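XC6422 protein (Xanthomonas campestris, PDB 2FUK) is a small alpha/beta-hydrolase-fold protein without a lid that probably acts as a serine hydrolase on a substrate not yet identified. Local coordinates at residues V26-A40 and A62-R74. Sequence-based numbering, arbitrary orientation.
Sequences VDLPEPDVAVQPVTA and ARALRELGITVVR
Asp27 and Arg74 form a two-pronged salt bridge between adjacent strands of the central sheet of this alpha/beta-hydrolase fold. NE of Arg74 binds OD2 of Asp27 at 2.9 Å, and NH1 binds OD1. Both oxygens use their syn lone pairs, and the carboxylate and guanidinium planes lie only 16° apart. Arg74 is bent at chi3 (-71°), which turns the NE side of the group to the acid. NH2 of Arg74 is bonded to Met53 O, a second partner that also restrains the group. Arg66 lays one guanidinium face over CB of Asp27. NE of Arg66 reaches Leu28 O at 2.9 Å, near the guanidinium plane. The Arg66 charge lies near OD2 of Asp27 without an N-H aimed at it, and may add to the acid's stabilisation.

Strand 71-75, which bears Arg74, lies between two neighbours in the sheet. It pairs antiparallel with strand 20-27, where Asp27 and Val72 exchange two backbone bonds. It runs parallel to strand 38-43, the first strand of a right-handed beta-alpha-beta crossover through helix 56-66. Ala40 CB packs on Leu65 CD1 and Ile70 CG2 under that helix.

The helix ends in a Schellman motif with Gly69 at C-prime. The loop after Asp27 wraps this end, and Gln36 N bonds to Gly69 O at 2.9 Å. Val33 CG1 rests 3.4 Å from Glu67 O. Glu30 and Glu67 lie side by side, but Arg63 and Arg205 of the second subunit, respectively, bind them. Arg66 O accepts Glu30 N (2.9 Å) and Gly69 N from opposite faces of its carbonyl plane.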
ATOM      1  N   VAL A  26     -10.264 -13.771  -6.875  1.00  8.43           N
ATOM      2  CA  VAL A  26      -9.386 -14.182  -5.789  1.00  7.69           C
ATOM      3  C   VAL A  26      -8.074 -13.434  -5.953  1.00  9.57           C
ATOM      4  O   VAL A  26      -7.412 -13.560  -6.985  1.00 11.15           O
ATOM      5  CB  VAL A  26      -9.108 -15.699  -5.829  1.00  8.72           C
ATOM      6  CG1 VAL A  26      -8.166 -16.086  -4.701  1.00 10.02           C
ATOM      7  CG2 VAL A  26     -10.426 -16.471  -5.719  1.00  9.25           C
ATOM      8  N   ASP A  27      -7.720 -12.632  -4.951  1.00  8.57           N
ATOM      9  CA  ASP A  27      -6.471 -11.870  -4.985  1.00 10.37           C
ATOM     10  C   ASP A  27      -5.495 -12.505  -3.993  1.00 10.23           C
ATOM     11  O   ASP A  27      -5.783 -12.590  -2.798  1.00  9.70           O
ATOM     12  CB  ASP A  27      -6.688 -10.404  -4.570  1.00 10.84           C
ATOM     13  CG  ASP A  27      -7.915  -9.761  -5.210  1.00 13.36           C
ATOM     14  OD1 ASP A  27      -8.117  -9.901  -6.435  1.00 12.06           O
ATOM     15  OD2 ASP A  27      -8.671  -9.090  -4.471  1.00 14.01           O
ATOM     16  N   LEU A  28      -4.342 -12.957  -4.478  1.00 12.08           N
ATOM     17  CA  LEU A  28      -3.351 -13.571  -3.597  1.00 13.70           C
ATOM     18  C   LEU A  28      -2.671 -12.515  -2.728  1.00 13.68           C
ATOM     19  O   LEU A  28      -2.683 -11.328  -3.050  1.00 14.17           O
ATOM     20  CB  LEU A  28      -2.315 -14.336  -4.423  1.00 16.45           C
ATOM     21  CG  LEU A  28      -2.870 -15.601  -5.076  1.00 18.60           C
ATOM     22  CD1 LEU A  28      -1.833 -16.223  -5.998  1.00 21.03           C
ATOM     23  CD2 LEU A  28      -3.284 -16.577  -3.988  1.00 20.82           C
ATOM     24  N   PRO A  29      -2.072 -12.932  -1.605  1.00 13.22           N
ATOM     25  CA  PRO A  29      -1.404 -11.980  -0.712  1.00 14.10           C
ATOM     26  C   PRO A  29      -0.222 -11.246  -1.323  1.00 15.91           C
ATOM     27  O   PRO A  29       0.339 -11.667  -2.340  1.00 16.47           O
ATOM     28  CB  PRO A  29      -1.004 -12.850   0.475  1.00 15.86           C
ATOM     29  CG  PRO A  29      -0.779 -14.157  -0.138  1.00 15.31           C
ATOM     30  CD  PRO A  29      -1.942 -14.300  -1.087  1.00 13.31           C
ATOM     31  N   GLU A  30       0.143 -10.138  -0.692  1.00 16.32           N
ATOM     32  CA  GLU A  30       1.262  -9.318  -1.138  1.00 18.58           C
ATOM     33  C   GLU A  30       2.542 -10.143  -1.123  1.00 18.32           C
ATOM     34  O   GLU A  30       2.768 -10.945  -0.206  1.00 18.03           O
ATOM     35  CB  GLU A  30       1.421  -8.119  -0.200  1.00 20.75           C
ATOM     36  CG  GLU A  30       2.556  -7.158  -0.549  1.00 24.81           C
ATOM     37  CD  GLU A  30       2.127  -6.074  -1.522  1.00 25.73           C
ATOM     38  OE1 GLU A  30       1.862  -6.386  -2.703  1.00 27.80           O
ATOM     39  OE2 GLU A  30       2.044  -4.898  -1.100  1.00 28.35           O
ATOM     40  N   PRO A  31       3.394  -9.974  -2.146  1.00 18.60           N
ATOM     41  CA  PRO A  31       4.646 -10.734  -2.176  1.00 19.21           C
ATOM     42  C   PRO A  31       5.590 -10.154  -1.120  1.00 18.83           C
ATOM     43  O   PRO A  31       5.459  -8.985  -0.736  1.00 17.82           O
ATOM     44  CB  PRO A  31       5.163 -10.495  -3.597  1.00 18.77           C
ATOM     45  CG  PRO A  31       3.914 -10.218  -4.382  1.00 20.85           C
ATOM     46  CD  PRO A  31       3.152  -9.320  -3.444  1.00 18.60           C
ATOM     47  N   ASP A  32       6.521 -10.977  -0.641  1.00 18.87           N
ATOM     48  CA  ASP A  32       7.504 -10.561   0.359  1.00 18.97           C
ATOM     49  C   ASP A  32       6.914 -10.193   1.718  1.00 18.20           C
ATOM     50  O   ASP A  32       7.459  -9.358   2.438  1.00 18.57           O
ATOM     51  CB  ASP A  32       8.330  -9.390  -0.175  1.00 19.86           C
ATOM     52  CG  ASP A  32       9.067  -9.737  -1.451  1.00 22.07           C
ATOM     53  OD1 ASP A  32       9.955 -10.621  -1.419  1.00 24.74           O
ATOM     54  OD2 ASP A  32       8.754  -9.130  -2.489  1.00 24.26           O
ATOM     55  N   VAL A  33       5.793 -10.823   2.053  1.00 18.59           N
ATOM     56  CA  VAL A  33       5.114 -10.619   3.325  1.00 17.07           C
ATOM     57  C   VAL A  33       4.773 -12.004   3.871  1.00 15.94           C
ATOM     58  O   VAL A  33       4.418 -12.911   3.110  1.00 16.23           O
ATOM     59  CB  VAL A  33       3.811  -9.797   3.147  1.00 19.01           C
ATOM     60  CG1 VAL A  33       3.004  -9.781   4.434  1.00 19.29           C
ATOM     61  CG2 VAL A  33       4.156  -8.382   2.725  1.00 17.76           C
ATOM     62  N   ALA A  34       4.903 -12.171   5.181  1.00 16.14           N
ATOM     63  CA  ALA A  34       4.597 -13.445   5.821  1.00 15.60           C
ATOM     64  C   ALA A  34       3.160 -13.853   5.506  1.00 15.73           C
ATOM     65  O   ALA A  34       2.211 -13.114   5.798  1.00 15.18           O
ATOM     66  CB  ALA A  34       4.791 -13.330   7.325  1.00 15.61           C
ATOM     67  N   VAL A  35       3.003 -15.031   4.912  1.00 15.12           N
ATOM     68  CA  VAL A  35       1.683 -15.533   4.541  1.00 15.05           C
ATOM     69  C   VAL A  35       0.893 -15.941   5.782  1.00 14.50           C
ATOM     70  O   VAL A  35       1.450 -16.469   6.751  1.00 14.52           O
ATOM     71  CB  VAL A  35       1.804 -16.750   3.608  1.00 16.62           C
ATOM     72  CG1 VAL A  35       2.420 -17.917   4.365  1.00 19.02           C
ATOM     73  CG2 VAL A  35       0.436 -17.106   3.041  1.00 17.32           C
ATOM     74  N   GLN A  36      -0.409 -15.690   5.749  1.00 11.68           N
ATOM     75  CA  GLN A  36      -1.285 -16.026   6.859  1.00 10.47           C
ATOM     76  C   GLN A  36      -2.214 -17.150   6.434  1.00  9.50           C
ATOM     77  O   GLN A  36      -2.645 -17.205   5.280  1.00  9.65           O
ATOM     78  CB  GLN A  36      -2.127 -14.810   7.251  1.00 10.50           C
ATOM     79  CG  GLN A  36      -1.315 -13.599   7.670  1.00 11.61           C
ATOM     80  CD  GLN A  36      -0.838 -13.687   9.102  1.00 10.78           C
ATOM     81  OE1 GLN A  36       0.094 -12.983   9.501  1.00 14.42           O
ATOM     82  NE2 GLN A  36      -1.482 -14.535   9.887  1.00  8.81           N
ATOM     83  N   PRO A  37      -2.540 -18.055   7.365  1.00  8.72           N
ATOM     84  CA  PRO A  37      -3.432 -19.184   7.092  1.00  7.73           C
ATOM     85  C   PRO A  37      -4.862 -18.670   7.190  1.00  7.50           C
ATOM     86  O   PRO A  37      -5.687 -19.217   7.918  1.00  6.67           O
ATOM     87  CB  PRO A  37      -3.082 -20.161   8.207  1.00  7.79           C
ATOM     88  CG  PRO A  37      -2.795 -19.250   9.356  1.00 10.03           C
ATOM     89  CD  PRO A  37      -2.001 -18.122   8.736  1.00  8.26           C
ATOM     90  N   VAL A  38      -5.131 -17.602   6.445  1.00  7.63           N
ATOM     91  CA  VAL A  38      -6.432 -16.951   6.459  1.00  7.52           C
ATOM     92  C   VAL A  38      -6.880 -16.542   5.065  1.00  6.02           C
ATOM     93  O   VAL A  38      -6.069 -16.125   4.241  1.00  5.89           O
ATOM     94  CB  VAL A  38      -6.382 -15.653   7.311  1.00  5.90           C
ATOM     95  CG1 VAL A  38      -7.742 -14.960   7.299  1.00  8.44           C
ATOM     96  CG2 VAL A  38      -5.946 -15.968   8.743  1.00  7.37           C
ATOM     97  N   THR A  39      -8.177 -16.678   4.811  1.00  7.76           N
ATOM     98  CA  THR A  39      -8.772 -16.253   3.547  1.00  5.74           C
ATOM     99  C   THR A  39      -9.921 -15.359   3.987  1.00  6.95           C
ATOM    100  O   THR A  39     -10.694 -15.727   4.876  1.00  6.45           O
ATOM    101  CB  THR A  39      -9.339 -17.427   2.715  1.00  7.04           C
ATOM    102  OG1 THR A  39      -8.269 -18.258   2.250  1.00  8.12           O
ATOM    103  CG2 THR A  39     -10.086 -16.895   1.489  1.00  7.81           C
ATOM    104  N   ALA A  40     -10.010 -14.175   3.392  1.00  6.28           N
ATOM    105  CA  ALA A  40     -11.062 -13.232   3.735  1.00  5.44           C
ATOM    106  C   ALA A  40     -11.961 -12.976   2.538  1.00  5.73           C
ATOM    107  O   ALA A  40     -11.503 -12.994   1.397  1.00  8.33           O
ATOM    108  CB  ALA A  40     -10.448 -11.918   4.203  1.00  7.36           C
ATOM    109  N   ALA A  62      -9.566  -4.907   0.359  1.00  6.39           N
ATOM    110  CA  ALA A  62      -8.944  -6.152  -0.069  1.00  6.62           C
ATOM    111  C   ALA A  62      -7.428  -6.011  -0.055  1.00  7.96           C
ATOM    112  O   ALA A  62      -6.722  -6.899   0.414  1.00  9.44           O
ATOM    113  CB  ALA A  62      -9.430  -6.531  -1.474  1.00  6.68           C
ATOM    114  N   ARG A  63      -6.937  -4.883  -0.559  1.00  7.79           N
ATOM    115  CA  ARG A  63      -5.504  -4.630  -0.613  1.00  8.95           C
ATOM    116  C   ARG A  63      -4.911  -4.557   0.785  1.00  8.29           C
ATOM    117  O   ARG A  63      -3.814  -5.050   1.028  1.00  9.06           O
ATOM    118  CB  ARG A  63      -5.227  -3.319  -1.346  1.00 10.32           C
ATOM    119  CG  ARG A  63      -3.756  -3.083  -1.652  1.00 15.41           C
ATOM    120  CD  ARG A  63      -3.579  -1.777  -2.397  1.00 18.43           C
ATOM    121  NE  ARG A  63      -4.488  -1.661  -3.536  1.00 22.63           N
ATOM    122  CZ  ARG A  63      -4.652  -0.545  -4.239  1.00 24.51           C
ATOM    123  NH1 ARG A  63      -3.961   0.540  -3.916  1.00 24.54           N
ATOM    124  NH2 ARG A  63      -5.508  -0.510  -5.254  1.00 26.55           N
ATOM    125  N   ALA A  64      -5.641  -3.924   1.697  1.00  6.71           N
ATOM    126  CA  ALA A  64      -5.196  -3.780   3.075  1.00  7.13           C
ATOM    127  C   ALA A  64      -4.939  -5.138   3.720  1.00  7.16           C
ATOM    128  O   ALA A  64      -3.977  -5.316   4.465  1.00  6.36           O
ATOM    129  CB  ALA A  64      -6.245  -3.010   3.867  1.00  6.32           C
ATOM    130  N   LEU A  65      -5.809  -6.100   3.428  1.00  8.40           N
ATOM    131  CA  LEU A  65      -5.673  -7.442   3.985  1.00  7.72           C
ATOM    132  C   LEU A  65      -4.590  -8.240   3.268  1.00  8.10           C
ATOM    133  O   LEU A  65      -3.855  -8.992   3.901  1.00  7.61           O
ATOM    134  CB  LEU A  65      -7.006  -8.176   3.903  1.00  6.55           C
ATOM    135  CG  LEU A  65      -8.137  -7.543   4.718  1.00  6.92           C
ATOM    136  CD1 LEU A  65      -9.437  -8.294   4.454  1.00  9.33           C
ATOM    137  CD2 LEU A  65      -7.787  -7.579   6.188  1.00  7.93           C
ATOM    138  N   ARG A  66      -4.492  -8.077   1.953  1.00  8.80           N
ATOM    139  CA  ARG A  66      -3.473  -8.782   1.177  1.00  8.66           C
ATOM    140  C   ARG A  66      -2.076  -8.392   1.657  1.00  9.54           C
ATOM    141  O   ARG A  66      -1.164  -9.223   1.709  1.00  8.51           O
ATOM    142  CB  ARG A  66      -3.599  -8.431  -0.308  1.00 10.28           C
ATOM    143  CG  ARG A  66      -4.893  -8.887  -0.952  1.00 12.38           C
ATOM    144  CD  ARG A  66      -5.064  -8.283  -2.345  1.00 14.49           C
ATOM    145  NE  ARG A  66      -4.083  -8.796  -3.300  1.00 17.41           N
ATOM    146  CZ  ARG A  66      -3.954  -8.342  -4.545  1.00 18.56           C
ATOM    147  NH1 ARG A  66      -3.041  -8.869  -5.352  1.00 20.28           N
ATOM    148  NH2 ARG A  66      -4.726  -7.353  -4.980  1.00 19.79           N
ATOM    149  N   GLU A  67      -1.913  -7.120   2.001  1.00  9.43           N
ATOM    150  CA  GLU A  67      -0.623  -6.615   2.463  1.00  9.61           C
ATOM    151  C   GLU A  67      -0.238  -7.210   3.813  1.00 10.20           C
ATOM    152  O   GLU A  67       0.909  -7.094   4.249  1.00 11.36           O
ATOM    153  CB  GLU A  67      -0.647  -5.085   2.541  1.00  9.61           C
ATOM    154  CG  GLU A  67      -0.832  -4.417   1.181  1.00  9.34           C
ATOM    155  CD  GLU A  67      -0.835  -2.897   1.246  1.00 12.26           C
ATOM    156  OE1 GLU A  67      -0.950  -2.344   2.360  1.00 12.58           O
ATOM    157  OE2 GLU A  67      -0.740  -2.254   0.176  1.00 12.13           O
ATOM    158  N   LEU A  68      -1.200  -7.847   4.471  1.00  9.30           N
ATOM    159  CA  LEU A  68      -0.945  -8.487   5.752  1.00  8.87           C
ATOM    160  C   LEU A  68      -0.727  -9.989   5.561  1.00  8.54           C
ATOM    161  O   LEU A  68      -0.609 -10.732   6.536  1.00  9.62           O
ATOM    162  CB  LEU A  68      -2.111  -8.254   6.709  1.00 10.32           C
ATOM    163  CG  LEU A  68      -2.366  -6.799   7.109  1.00 11.45           C
ATOM    164  CD1 LEU A  68      -3.513  -6.753   8.094  1.00 10.99           C
ATOM    165  CD2 LEU A  68      -1.113  -6.204   7.719  1.00 12.03           C
ATOM    166  N   GLY A  69      -0.687 -10.420   4.302  1.00  7.73           N
ATOM    167  CA  GLY A  69      -0.473 -11.825   3.982  1.00  8.43           C
ATOM    168  C   GLY A  69      -1.738 -12.662   3.873  1.00  8.49           C
ATOM    169  O   GLY A  69      -1.688 -13.893   3.868  1.00  7.75           O
ATOM    170  N   ILE A  70      -2.879 -11.994   3.772  1.00  7.47           N
ATOM    171  CA  ILE A  70      -4.158 -12.681   3.679  1.00  7.27           C
ATOM    172  C   ILE A  70      -4.655 -12.794   2.238  1.00  7.37           C
ATOM    173  O   ILE A  70      -4.568 -11.840   1.471  1.00  7.73           O
ATOM    174  CB  ILE A  70      -5.223 -11.938   4.527  1.00  5.73           C
ATOM    175  CG1 ILE A  70      -4.836 -12.004   6.008  1.00  5.80           C
ATOM    176  CG2 ILE A  70      -6.608 -12.538   4.297  1.00  7.37           C
ATOM    177  CD1 ILE A  70      -5.677 -11.111   6.909  1.00  6.82           C
ATOM    178  N   THR A  71      -5.155 -13.973   1.873  1.00  7.15           N
ATOM    179  CA  THR A  71      -5.707 -14.188   0.534  1.00  7.65           C
ATOM    180  C   THR A  71      -7.120 -13.610   0.585  1.00  7.86           C
ATOM    181  O   THR A  71      -7.877 -13.885   1.520  1.00  7.35           O
ATOM    182  CB  THR A  71      -5.787 -15.690   0.185  1.00  7.86           C
ATOM    183  OG1 THR A  71      -4.469 -16.250   0.192  1.00 10.56           O
ATOM    184  CG2 THR A  71      -6.416 -15.897  -1.197  1.00  8.94           C
ATOM    185  N   VAL A  72      -7.484 -12.818  -0.414  1.00  7.19           N
ATOM    186  CA  VAL A  72      -8.796 -12.192  -0.396  1.00  7.90           C
ATOM    187  C   VAL A  72      -9.707 -12.576  -1.546  1.00  8.55           C
ATOM    188  O   VAL A  72      -9.277 -12.679  -2.691  1.00  9.33           O
ATOM    189  CB  VAL A  72      -8.666 -10.652  -0.349  1.00  9.22           C
ATOM    190  CG1 VAL A  72      -7.867 -10.247   0.877  1.00 10.16           C
ATOM    191  CG2 VAL A  72      -7.982 -10.140  -1.595  1.00 14.53           C
ATOM    192  N   VAL A  73     -10.973 -12.798  -1.219  1.00  6.89           N
ATOM    193  CA  VAL A  73     -11.969 -13.158  -2.216  1.00  6.22           C
ATOM    194  C   VAL A  73     -13.022 -12.065  -2.301  1.00  6.98           C
ATOM    195  O   VAL A  73     -13.575 -11.650  -1.284  1.00  6.31           O
ATOM    196  CB  VAL A  73     -12.673 -14.485  -1.849  1.00  5.93           C
ATOM    197  CG1 VAL A  73     -13.774 -14.794  -2.865  1.00  7.00           C
ATOM    198  CG2 VAL A  73     -11.659 -15.615  -1.813  1.00  8.76           C
ATOM    199  N   ARG A  74     -13.271 -11.592  -3.517  1.00  5.40           N
ATOM    200  CA  ARG A  74     -14.291 -10.586  -3.766  1.00  5.50           C
ATOM    201  C   ARG A  74     -15.317 -11.265  -4.664  1.00  4.77           C
ATOM    202  O   ARG A  74     -15.001 -12.247  -5.341  1.00  5.56           O
ATOM    203  CB  ARG A  74     -13.698  -9.371  -4.487  1.00  5.00           C
ATOM    204  CG  ARG A  74     -12.784  -8.525  -3.615  1.00  5.97           C
ATOM    205  CD  ARG A  74     -12.154  -7.404  -4.425  1.00  8.94           C
ATOM    206  NE  ARG A  74     -11.156  -7.908  -5.363  1.00  8.97           N
ATOM    207  CZ  ARG A  74     -11.203  -7.756  -6.685  1.00  8.55           C
ATOM    208  NH1 ARG A  74     -10.234  -8.256  -7.438  1.00 10.27           N
ATOM    209  NH2 ARG A  74     -12.215  -7.109  -7.257  1.00 10.77           N
TER